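Long-range contacts in octopine dehydrogenase (Pecten maximus, PDB 3C7D), which catalyses the NADH-dependent reductive condensation of L-arginine with pyruvate to form D-octopine: residues F141-W146 with G161-L166; S18-S23 with L51-N56; L196-L201 with D268-K273. One frame throughout, in Å; residues are numbered along the deposited sequence.

Interaction 1: F141-W146 with G161-L166. With NAD (nicotinamide-adenine-dinucleotide), chain B; PYR (pyruvic acid), chain C.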
loop_
_atom_site.group_PDB
_atom_site.type_symbol
_atom_site.label_atom_id
_atom_site.label_comp_id
_atom_site.label_asym_id
_atom_site.label_seq_id
_atom_site.Cartn_x
_atom_site.Cartn_y
_atom_site.Cartn_z
ATOM N N PHE A 141 4.777 4.832 -1.312
ATOM C CA PHE A 141 3.887 5.343 -2.362
ATOM C C PHE A 141 2.434 5.047 -2.034
ATOM O O PHE A 141 2.127 3.989 -1.484
ATOM C CB PHE A 141 4.247 4.733 -3.717
ATOM C CG PHE A 141 5.414 5.397 -4.389
ATOM C CD1 PHE A 141 6.720 5.081 -4.024
ATOM C CD2 PHE A 141 5.207 6.338 -5.395
ATOM C CE1 PHE A 141 7.800 5.696 -4.643
ATOM C CE2 PHE A 141 6.279 6.957 -6.021
ATOM C CZ PHE A 141 7.579 6.638 -5.645
ATOM N N GLU A 142 1.544 5.976 -2.383
ATOM C CA GLU A 142 0.133 5.892 -1.984
ATOM C C GLU A 142 -0.624 4.702 -2.566
ATOM O O GLU A 142 -1.525 4.161 -1.922
ATOM C CB GLU A 142 -0.616 7.206 -2.251
ATOM C CG GLU A 142 -0.489 7.763 -3.665
ATOM C CD GLU A 142 -1.166 9.117 -3.833
ATOM O OE1 GLU A 142 -2.109 9.428 -3.075
ATOM O OE2 GLU A 142 -0.754 9.873 -4.736
ATOM N N THR A 143 -0.256 4.310 -3.785
ATOM C CA THR A 143 -0.852 3.161 -4.474
ATOM C C THR A 143 0.103 2.627 -5.549
ATOM O O THR A 143 1.239 3.097 -5.664
ATOM C CB THR A 143 -2.249 3.507 -5.081
ATOM O OG1 THR A 143 -2.883 2.315 -5.557
ATOM C CG2 THR A 143 -2.141 4.520 -6.218
ATOM N N LEU A 144 -0.343 1.640 -6.323
ATOM C CA LEU A 144 0.420 1.193 -7.487
ATOM C C LEU A 144 0.336 2.242 -8.602
ATOM O O LEU A 144 -0.744 2.783 -8.866
ATOM C CB LEU A 144 -0.081 -0.168 -7.989
ATOM C CG LEU A 144 0.827 -0.962 -8.940
ATOM C CD1 LEU A 144 2.040 -1.510 -8.203
ATOM C CD2 LEU A 144 0.066 -2.095 -9.601
ATOM N N PRO A 145 1.480 2.546 -9.245
ATOM C CA PRO A 145 1.521 3.484 -10.366
ATOM C C PRO A 145 0.520 3.180 -11.484
ATOM O O PRO A 145 -0.021 4.109 -12.088
ATOM C CB PRO A 145 2.950 3.330 -10.893
ATOM C CG PRO A 145 3.731 2.908 -9.719
ATOM C CD PRO A 145 2.823 2.032 -8.920
ATOM N N TRP A 146 0.269 1.899 -11.747
ATOM C CA TRP A 146 -0.537 1.508 -12.901
ATOM C C TRP A 146 -1.695 0.577 -12.554
ATOM O O TRP A 146 -1.629 -0.186 -11.592
ATOM C CB TRP A 146 0.332 0.812 -13.959
ATOM C CG TRP A 146 1.778 1.211 -13.978
ATOM C CD1 TRP A 146 2.350 2.206 -14.723
ATOM C CD2 TRP A 146 2.840 0.609 -13.230
ATOM N NE1 TRP A 146 3.703 2.264 -14.479
ATOM C CE2 TRP A 146 4.030 1.295 -13.567
ATOM C CE3 TRP A 146 2.902 -0.441 -12.302
ATOM C CZ2 TRP A 146 5.271 0.961 -13.011
ATOM C CZ3 TRP A 146 4.136 -0.770 -11.746
ATOM C CH2 TRP A 146 5.303 -0.070 -12.104
ATOM N N GLY A 161 -3.775 1.454 -17.851
ATOM C CA GLY A 161 -3.682 2.900 -17.684
ATOM C C GLY A 161 -2.664 3.296 -16.633
ATOM O O GLY A 161 -2.431 2.566 -15.671
ATOM N N THR A 162 -2.065 4.464 -16.822
ATOM C CA THR A 162 -1.056 4.975 -15.909
ATOM C C THR A 162 -1.529 6.283 -15.276
ATOM O O THR A 162 -2.083 7.157 -15.958
ATOM C CB THR A 162 0.280 5.186 -16.640
ATOM O OG1 THR A 162 0.672 3.961 -17.269
ATOM C CG2 THR A 162 1.374 5.625 -15.675
ATOM N N LYS A 163 -1.304 6.400 -13.968
ATOM C CA LYS A 163 -1.732 7.559 -13.181
ATOM C C LYS A 163 -1.076 8.845 -13.661
ATOM O O LYS A 163 0.068 8.832 -14.116
ATOM C CB LYS A 163 -1.422 7.342 -11.697
ATOM C CG LYS A 163 -2.320 6.334 -11.000
ATOM C CD LYS A 163 -3.650 6.948 -10.590
ATOM C CE LYS A 163 -4.466 5.955 -9.780
ATOM N NZ LYS A 163 -5.676 6.572 -9.167
ATOM N N SER A 164 -1.816 9.945 -13.565
ATOM C CA SER A 164 -1.309 11.266 -13.923
ATOM C C SER A 164 -0.279 11.742 -12.899
ATOM O O SER A 164 0.887 11.961 -13.237
ATOM C CB SER A 164 -2.465 12.264 -14.045
ATOM O OG SER A 164 -1.999 13.598 -13.981
ATOM N N VAL A 165 -0.723 11.890 -11.651
ATOM C CA VAL A 165 0.159 12.223 -10.529
ATOM C C VAL A 165 0.212 11.075 -9.516
ATOM O O VAL A 165 -0.698 10.242 -9.461
ATOM C CB VAL A 165 -0.259 13.546 -9.804
ATOM C CG1 VAL A 165 -0.069 14.754 -10.714
ATOM C CG2 VAL A 165 -1.699 13.473 -9.276
ATOM N N LEU A 166 1.281 11.033 -8.726
ATOM C CA LEU A 166 1.400 10.062 -7.638
ATOM C C LEU A 166 2.315 10.599 -6.538
ATOM O O LEU A 166 3.371 11.164 -6.817
ATOM C CB LEU A 166 1.905 8.709 -8.156
ATOM C CG LEU A 166 1.494 7.465 -7.361
ATOM C CD1 LEU A 166 0.001 7.221 -7.484
ATOM C CD2 LEU A 166 2.266 6.240 -7.818
HETATM P PA NAD B . -0.572 -9.529 -7.032
HETATM O O1A NAD B . -1.755 -10.143 -6.388
HETATM O O2A NAD B . -0.632 -9.660 -8.503
HETATM O O5B NAD B . 0.772 -10.222 -6.480
HETATM C C5B NAD B . 0.831 -11.588 -6.142
HETATM C C4B NAD B . 2.245 -11.867 -5.656
HETATM O O4B NAD B . 2.310 -11.879 -4.242
HETATM C C3B NAD B . 2.771 -13.217 -6.101
HETATM O O3B NAD B . 3.377 -13.130 -7.366
HETATM C C2B NAD B . 3.772 -13.553 -5.020
HETATM O O2B NAD B . 5.041 -13.033 -5.347
HETATM C C1B NAD B . 3.241 -12.843 -3.785
HETATM N N9A NAD B . 2.576 -13.824 -2.902
HETATM C C8A NAD B . 1.279 -14.268 -3.010
HETATM N N7A NAD B . 1.041 -15.163 -2.027
HETATM C C5A NAD B . 2.164 -15.301 -1.288
HETATM C C6A NAD B . 2.460 -16.085 -0.177
HETATM N N6A NAD B . 1.680 -17.133 0.082
HETATM N N1A NAD B . 3.726 -16.025 0.387
HETATM C C2A NAD B . 4.691 -15.196 -0.154
HETATM N N3A NAD B . 4.384 -14.421 -1.261
HETATM C C4A NAD B . 3.142 -14.469 -1.824
HETATM O O3 NAD B . -0.457 -7.982 -6.566
HETATM P PN NAD B . -0.175 -6.756 -7.584
HETATM O O1N NAD B . -1.188 -6.759 -8.661
HETATM O O2N NAD B . 1.260 -6.743 -7.953
HETATM O O5D NAD B . -0.496 -5.472 -6.666
HETATM C C5D NAD B . 0.212 -5.193 -5.479
HETATM C C4D NAD B . -0.547 -4.140 -4.675
HETATM O O4D NAD B . -0.931 -3.063 -5.511
HETATM C C3D NAD B . -1.815 -4.702 -4.049
HETATM O O3D NAD B . -1.811 -4.397 -2.674
HETATM C C2D NAD B . -2.962 -3.993 -4.742
HETATM O O2D NAD B . -3.981 -3.642 -3.834
HETATM C C1D NAD B . -2.305 -2.755 -5.342
HETATM N N1N NAD B . -2.909 -2.334 -6.626
HETATM C C2N NAD B . -3.021 -3.207 -7.679
HETATM C C3N NAD B . -3.585 -2.797 -8.889
HETATM C C7N NAD B . -3.227 -3.538 -10.146
HETATM O O7N NAD B . -3.732 -3.065 -11.372
HETATM N N7N NAD B . -2.439 -4.614 -10.088
HETATM C C4N NAD B . -4.041 -1.482 -9.014
HETATM C C5N NAD B . -3.919 -0.595 -7.948
HETATM C C6N NAD B . -3.348 -1.039 -6.755
HETATM C C PYR C . -5.593 1.521 -3.405
HETATM O O PYR C . -4.302 1.808 -3.226
HETATM O OXT PYR C . -5.881 0.239 -3.794
HETATM C CA PYR C . -6.648 2.496 -3.207
HETATM O O3 PYR C . -7.852 2.023 -2.721
HETATM C CB PYR C . -6.458 3.996 -3.577
#

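Interaction 2: S18-S23 with L51-N56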
loop_
_atom_site.group_PDB
_atom_site.type_symbol
_atom_site.label_atom_id
_atom_site.label_comp_id
_atom_site.label_asym_id
_atom_site.label_seq_id
_atom_site.Cartn_x
_atom_site.Cartn_y
_atom_site.Cartn_z
ATOM N N SER A 18 9.633 -4.435 -13.218
ATOM C CA SER A 18 10.792 -5.116 -13.797
ATOM C C SER A 18 10.953 -4.752 -15.270
ATOM O O SER A 18 12.044 -4.379 -15.705
ATOM C CB SER A 18 10.681 -6.636 -13.634
ATOM O OG SER A 18 10.596 -6.998 -12.264
ATOM N N GLY A 19 9.854 -4.844 -16.018
ATOM C CA GLY A 19 9.835 -4.512 -17.440
ATOM C C GLY A 19 10.193 -3.070 -17.739
ATOM O O GLY A 19 11.045 -2.800 -18.588
ATOM N N LEU A 20 9.547 -2.142 -17.036
ATOM C CA LEU A 20 9.788 -0.713 -17.248
ATOM C C LEU A 20 11.148 -0.250 -16.721
ATOM O O LEU A 20 11.775 0.641 -17.302
ATOM C CB LEU A 20 8.661 0.135 -16.646
ATOM C CG LEU A 20 7.267 0.072 -17.288
ATOM C CD1 LEU A 20 6.319 0.986 -16.538
ATOM C CD2 LEU A 20 7.294 0.436 -18.768
ATOM N N ALA A 21 11.601 -0.860 -15.628
ATOM C CA ALA A 21 12.864 -0.470 -15.003
ATOM C C ALA A 21 14.097 -0.983 -15.753
ATOM O O ALA A 21 15.072 -0.247 -15.912
ATOM C CB ALA A 21 12.897 -0.906 -13.543
ATOM N N ALA A 22 14.048 -2.231 -16.219
ATOM C CA ALA A 22 15.175 -2.834 -16.937
ATOM C C ALA A 22 15.387 -2.235 -18.327
ATOM O O ALA A 22 16.459 -2.394 -18.920
ATOM C CB ALA A 22 15.014 -4.343 -17.019
ATOM N N SER A 23 14.366 -1.548 -18.835
ATOM C CA SER A 23 14.433 -0.880 -20.135
ATOM C C SER A 23 15.215 0.430 -20.069
ATOM O O SER A 23 15.657 0.950 -21.094
ATOM C CB SER A 23 13.026 -0.618 -20.671
ATOM O OG SER A 23 12.424 0.474 -19.999
ATOM N N LEU A 51 11.248 -9.569 -21.647
ATOM C CA LEU A 51 10.001 -9.278 -20.951
ATOM C C LEU A 51 9.284 -8.119 -21.641
ATOM O O LEU A 51 9.916 -7.140 -22.044
ATOM C CB LEU A 51 10.281 -8.952 -19.480
ATOM C CG LEU A 51 9.132 -8.772 -18.482
ATOM C CD1 LEU A 51 8.323 -10.057 -18.315
ATOM C CD2 LEU A 51 9.679 -8.307 -17.139
ATOM N N THR A 52 7.964 -8.239 -21.770
ATOM C CA THR A 52 7.173 -7.292 -22.550
ATOM C C THR A 52 6.131 -6.571 -21.701
ATOM O O THR A 52 5.402 -7.197 -20.929
ATOM C CB THR A 52 6.473 -7.994 -23.739
ATOM O OG1 THR A 52 7.344 -8.986 -24.301
ATOM C CG2 THR A 52 6.095 -6.984 -24.818
ATOM N N VAL A 53 6.076 -5.248 -21.858
ATOM C CA VAL A 53 5.075 -4.404 -21.201
ATOM C C VAL A 53 4.249 -3.662 -22.258
ATOM O O VAL A 53 4.793 -2.883 -23.047
ATOM C CB VAL A 53 5.728 -3.375 -20.231
ATOM C CG1 VAL A 53 4.667 -2.512 -19.556
ATOM C CG2 VAL A 53 6.580 -4.075 -19.185
ATOM N N ILE A 54 2.940 -3.911 -22.270
ATOM C CA ILE A 54 2.036 -3.238 -23.202
ATOM C C ILE A 54 1.288 -2.109 -22.489
ATOM O O ILE A 54 0.496 -2.351 -21.576
ATOM C CB ILE A 54 1.035 -4.221 -23.882
ATOM C CG1 ILE A 54 1.768 -5.292 -24.692
ATOM C CG2 ILE A 54 0.079 -3.479 -24.802
ATOM C CD1 ILE A 54 1.897 -6.612 -23.983
ATOM N N VAL A 55 1.547 -0.876 -22.920
ATOM C CA VAL A 55 0.977 0.309 -22.284
ATOM C C VAL A 55 -0.047 0.988 -23.187
ATOM O O VAL A 55 0.259 1.337 -24.327
ATOM C CB VAL A 55 2.078 1.343 -21.914
ATOM C CG1 VAL A 55 1.491 2.508 -21.115
ATOM C CG2 VAL A 55 3.212 0.679 -21.142
ATOM N N ASN A 56 -1.261 1.163 -22.669
ATOM C CA ASN A 56 -2.257 2.024 -23.297
ATOM C C ASN A 56 -2.013 3.457 -22.835
ATOM O O ASN A 56 -2.066 3.744 -21.637
ATOM C CB ASN A 56 -3.676 1.568 -22.946
ATOM C CG ASN A 56 -4.024 0.213 -23.547
ATOM O OD1 ASN A 56 -4.153 0.073 -24.766
ATOM N ND2 ASN A 56 -4.193 -0.789 -22.689
#

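Interaction 3: L196-L201 with D268-K273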
loop_
_atom_site.group_PDB
_atom_site.type_symbol
_atom_site.label_atom_id
_atom_site.label_comp_id
_atom_site.label_asym_id
_atom_site.label_seq_id
_atom_site.Cartn_x
_atom_site.Cartn_y
_atom_site.Cartn_z
ATOM N N LEU A 196 6.606 14.654 -3.634
ATOM C CA LEU A 196 7.048 14.228 -2.318
ATOM C C LEU A 196 6.114 14.783 -1.251
ATOM O O LEU A 196 5.984 16.000 -1.102
ATOM C CB LEU A 196 8.488 14.691 -2.076
ATOM C CG LEU A 196 9.370 13.874 -1.134
ATOM C CD1 LEU A 196 9.537 12.448 -1.641
ATOM C CD2 LEU A 196 10.721 14.551 -0.982
ATOM N N ALA A 197 5.446 13.887 -0.530
ATOM C CA ALA A 197 4.576 14.285 0.573
ATOM C C ALA A 197 5.413 14.723 1.766
ATOM O O ALA A 197 6.491 14.178 2.016
ATOM C CB ALA A 197 3.648 13.156 0.961
ATOM N N LYS A 198 4.902 15.705 2.502
ATOM C CA LYS A 198 5.653 16.353 3.580
ATOM C C LYS A 198 6.088 15.402 4.695
ATOM O O LYS A 198 7.151 15.587 5.285
ATOM C CB LYS A 198 4.851 17.523 4.159
ATOM C CG LYS A 198 4.578 18.651 3.166
ATOM C CD LYS A 198 3.876 19.810 3.853
ATOM C CE LYS A 198 3.825 21.062 2.979
ATOM N NZ LYS A 198 2.612 21.112 2.115
ATOM N N HIS A 199 5.277 14.380 4.963
ATOM C CA HIS A 199 5.495 13.490 6.102
ATOM C C HIS A 199 4.960 12.086 5.827
ATOM O O HIS A 199 3.987 11.929 5.089
ATOM C CB HIS A 199 4.806 14.069 7.341
ATOM C CG HIS A 199 5.469 13.702 8.630
ATOM N ND1 HIS A 199 5.082 12.614 9.382
ATOM C CD2 HIS A 199 6.491 14.281 9.303
ATOM C CE1 HIS A 199 5.839 12.537 10.462
ATOM N NE2 HIS A 199 6.703 13.535 10.437
ATOM N N PHE A 200 5.583 11.076 6.439
ATOM C CA PHE A 200 5.197 9.675 6.228
ATOM C C PHE A 200 3.865 9.299 6.874
ATOM O O PHE A 200 3.164 8.402 6.393
ATOM C CB PHE A 200 6.311 8.719 6.671
ATOM C CG PHE A 200 6.422 8.552 8.162
ATOM C CD1 PHE A 200 7.082 9.503 8.938
ATOM C CD2 PHE A 200 5.881 7.433 8.788
ATOM C CE1 PHE A 200 7.191 9.344 10.312
ATOM C CE2 PHE A 200 5.985 7.269 10.166
ATOM C CZ PHE A 200 6.643 8.226 10.928
ATOM N N LEU A 201 3.530 9.985 7.966
ATOM C CA LEU A 201 2.255 9.788 8.651
ATOM C C LEU A 201 1.107 10.385 7.847
ATOM O O LEU A 201 -0.010 9.866 7.876
ATOM C CB LEU A 201 2.285 10.387 10.060
ATOM C CG LEU A 201 3.053 9.664 11.173
ATOM C CD1 LEU A 201 2.911 10.449 12.466
ATOM C CD2 LEU A 201 2.576 8.225 11.369
ATOM N N ASP A 268 5.216 18.172 10.016
ATOM C CA ASP A 268 4.200 18.852 9.212
ATOM C C ASP A 268 3.178 17.890 8.599
ATOM O O ASP A 268 3.480 17.160 7.650
ATOM C CB ASP A 268 4.865 19.699 8.124
ATOM C CG ASP A 268 3.898 20.663 7.453
ATOM O OD1 ASP A 268 2.693 20.654 7.779
ATOM O OD2 ASP A 268 4.355 21.442 6.591
ATOM N N LEU A 269 1.963 17.915 9.144
ATOM C CA LEU A 269 0.871 17.055 8.685
ATOM C C LEU A 269 -0.290 17.886 8.129
ATOM O O LEU A 269 -1.454 17.489 8.223
ATOM C CB LEU A 269 0.386 16.144 9.825
ATOM C CG LEU A 269 1.193 14.907 10.249
ATOM C CD1 LEU A 269 2.466 15.264 10.996
ATOM C CD2 LEU A 269 0.335 13.986 11.100
ATOM N N SER A 270 0.037 19.037 7.546
ATOM C CA SER A 270 -0.972 19.969 7.035
ATOM C C SER A 270 -1.562 19.548 5.688
ATOM O O SER A 270 -2.600 20.068 5.274
ATOM C CB SER A 270 -0.411 21.393 6.957
ATOM O OG SER A 270 0.780 21.438 6.192
ATOM N N ASP A 271 -0.980 18.574 5.025
ATOM C CA ASP A 271 -1.464 18.092 3.738
ATOM C C ASP A 271 -2.385 16.879 3.877
ATOM O O ASP A 271 -2.691 16.220 2.917
ATOM C CB ASP A 271 -0.278 17.679 2.892
ATOM C CG ASP A 271 0.259 18.765 2.056
ATOM O OD1 ASP A 271 -0.143 19.885 2.218
ATOM O OD2 ASP A 271 1.097 18.493 1.207
ATOM N N VAL A 272 -2.790 16.579 5.095
ATOM C CA VAL A 272 -3.832 15.635 5.401
ATOM C C VAL A 272 -5.199 16.291 5.310
ATOM O O VAL A 272 -5.513 17.188 6.057
ATOM C CB VAL A 272 -3.651 15.089 6.809
ATOM C CG1 VAL A 272 -4.808 14.263 7.249
ATOM C CG2 VAL A 272 -2.358 14.389 6.979
ATOM N N LYS A 273 -6.031 15.768 4.420
ATOM C CA LYS A 273 -6.966 16.512 3.592
ATOM C C LYS A 273 -8.357 16.034 3.980
ATOM O O LYS A 273 -8.488 15.054 4.688
ATOM C CB LYS A 273 -6.701 16.173 2.128
ATOM C CG LYS A 273 -6.169 17.278 1.286
ATOM C CD LYS A 273 -5.606 16.706 0.013
ATOM C CE LYS A 273 -4.139 17.065 -0.236
ATOM N NZ LYS A 273 -3.199 15.893 -0.419
#

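Interaction 1: F141-W146 with G161-L166
The amide N of Lys163 meets Pro145 O at 3.2 Å, and with 168° at the hydrogen and 174° at the oxygen the bond is nearly straight. The lysine chain, bent at chi2, packs alongside, its CG 3.4 Å from Pro145 O. One residue on, Trp146 and Thr162 form an antiparallel non-hydrogen-bonded pair, where Thr162 OG1 reaches the indole edge in its plane, 3.5 Å from Trp146 CD1.

The apolar half centres on Leu166, which buries far more area here than any other residue. Its CD2 lies 3.8 Å from Phe141 CD2 and just as close to Pro145 CA, while its CD1 abuts Thr143 CG2 at 3.7 Å. An alanine at Leu166 would remove both methyls and is likely to open a gap between Phe141 and Pro145, leaving Thr143 CG2 without its backing.

Thr143 holds OG1 opposite its backbone N (chi1 -171°), which turns the hydroxyl to a pyruvate carboxylate oxygen, PYR O, 2.8 Å away, and the methyl to Leu166. Glu142 OE2 is bonded to Ala167 N. The strand 156-171 thus backs the loop bearing Thr143 in the pyruvate site, beside the nicotinamide of NAD.

Interaction 2: S18-S23 with L51-N56
Gly19 and Leu51 bring the helix 12-22 against the strand 51-56 in the nucleotide-binding domain, whose glycine-rich GxGxxA pattern at the start of this helix fits a Rossmann fold. The short segments cross almost perpendicularly: their axes make an angle of 101° and approach to 7.9 Å.

Packing is tightest at Gly19. Leu51 CD2 lies 3.6 Å from Gly19 N, and Val53 CG2 comes to 3.7 Å from Gly19 CA, both methyls touching main-chain atoms directly. A beta carbon built in standard geometry on this glycine would fall only 2.3 Å from Val53 CG2, consistent with the close approach requiring a residue without a side chain here. Val53 splits its branches: CG1, opposite the backbone N (chi1 -180°), meets Leu20 CD2 at 4.0 Å, the two side chains crossing at about a right angle, while CG2 serves the glycine. The methyl that meets Gly19 N, Leu51 CD2, also touches Ser18 CB, and the Ser18 hydroxyl is spent on Ala14 O within its own helix.

The contact thins along both segments. Val55 also turns to the helix, but its CG2 comes no nearer than 4.7 Å to Leu20 CD2, and Val55, like Ala22 and Ser23, is partly exposed. Thr52 and Ile54 instead touch residues of the strand 62-67. At the loose end of the helical segment the chain is tied back on itself: Ser23 OG donates to Leu20 O at 2.8 Å, standing 44° out of the carbonyl plane.

Interaction 3: L196-L201 with D268-K273
Lys198 and Asp271 form the salt bridge of this contact, within the alpha-helical domain of the opine dehydrogenase family. Lys198 NZ addresses both carboxylate oxygens, at 3.0 Å from Asp271 OD1 and 3.2 Å from Asp271 OD2; as hydrogen bonds both are weak, so the attraction is probably mainly electrostatic. A bend at the end of the lysine chain (chi4 89°) swings NZ to this acid, whereas the methylenes before it run past the other one, with CD 3.2 Å from Asp268 OD2.

Asp268 spends its other oxygen within its own loop. OD1 takes two donors, Ser270 OG at 2.6 Å on the syn side and Ser270 N at 3.1 Å on the anti side, both somewhat out of the carboxylate plane. The bond from the amide two residues on makes an Asx turn, and a type I beta turn from Leu269 to Val272 overlaps it and includes Asp271, the partner of the lysine. Lys198 NZ lies 4.8 Å from Asp268 OD2, so that acid probably contributes a longer-range attraction.

Further in, His199 stands at the N-cap of the helix 200-206, where ND1 accepts weakly from Leu201 N, while NE2 is bonded to Asn267 OD1. Holding the ring through both nitrogens, one of them only weakly, these bonds probably limit its rotation. The Asp268 carbonyl adds a backbone approach, O to His199 CB 3.4 Å. Leu201 and Leu269 then continue the apolar packing on to Ile260 of the helix 240-263. Over one face of the imidazole sits a CH-pi contact, Leu269 CD1 being 4.2 Å from the His199 ring centroid and 16° off the ring normal.

Overall arrangement
Interactions 1 and 2 are buried and share one sheet, in which strands 156-171 and 51-56 are parallel neighbours; they touch directly where Trp146 NE1 lies 3.6 Å from Leu20 CD1. Their chemistry differs: 141-146 with 161-166 combines a backbone bond with leucine packing next to the bound ligands, whereas 18-23 with 51-56 is apolar helix-on-sheet packing of leucine and valine methyls against a glycine backbone. Interaction 3 belongs to the helical domain, is only partly buried, and carries a lysine-aspartate salt bridge on its more exposed side with apolar packing beneath. It touches neither of the others: its centre is about 18 Å from that of interaction 1 and about 31 Å from that of interaction 2.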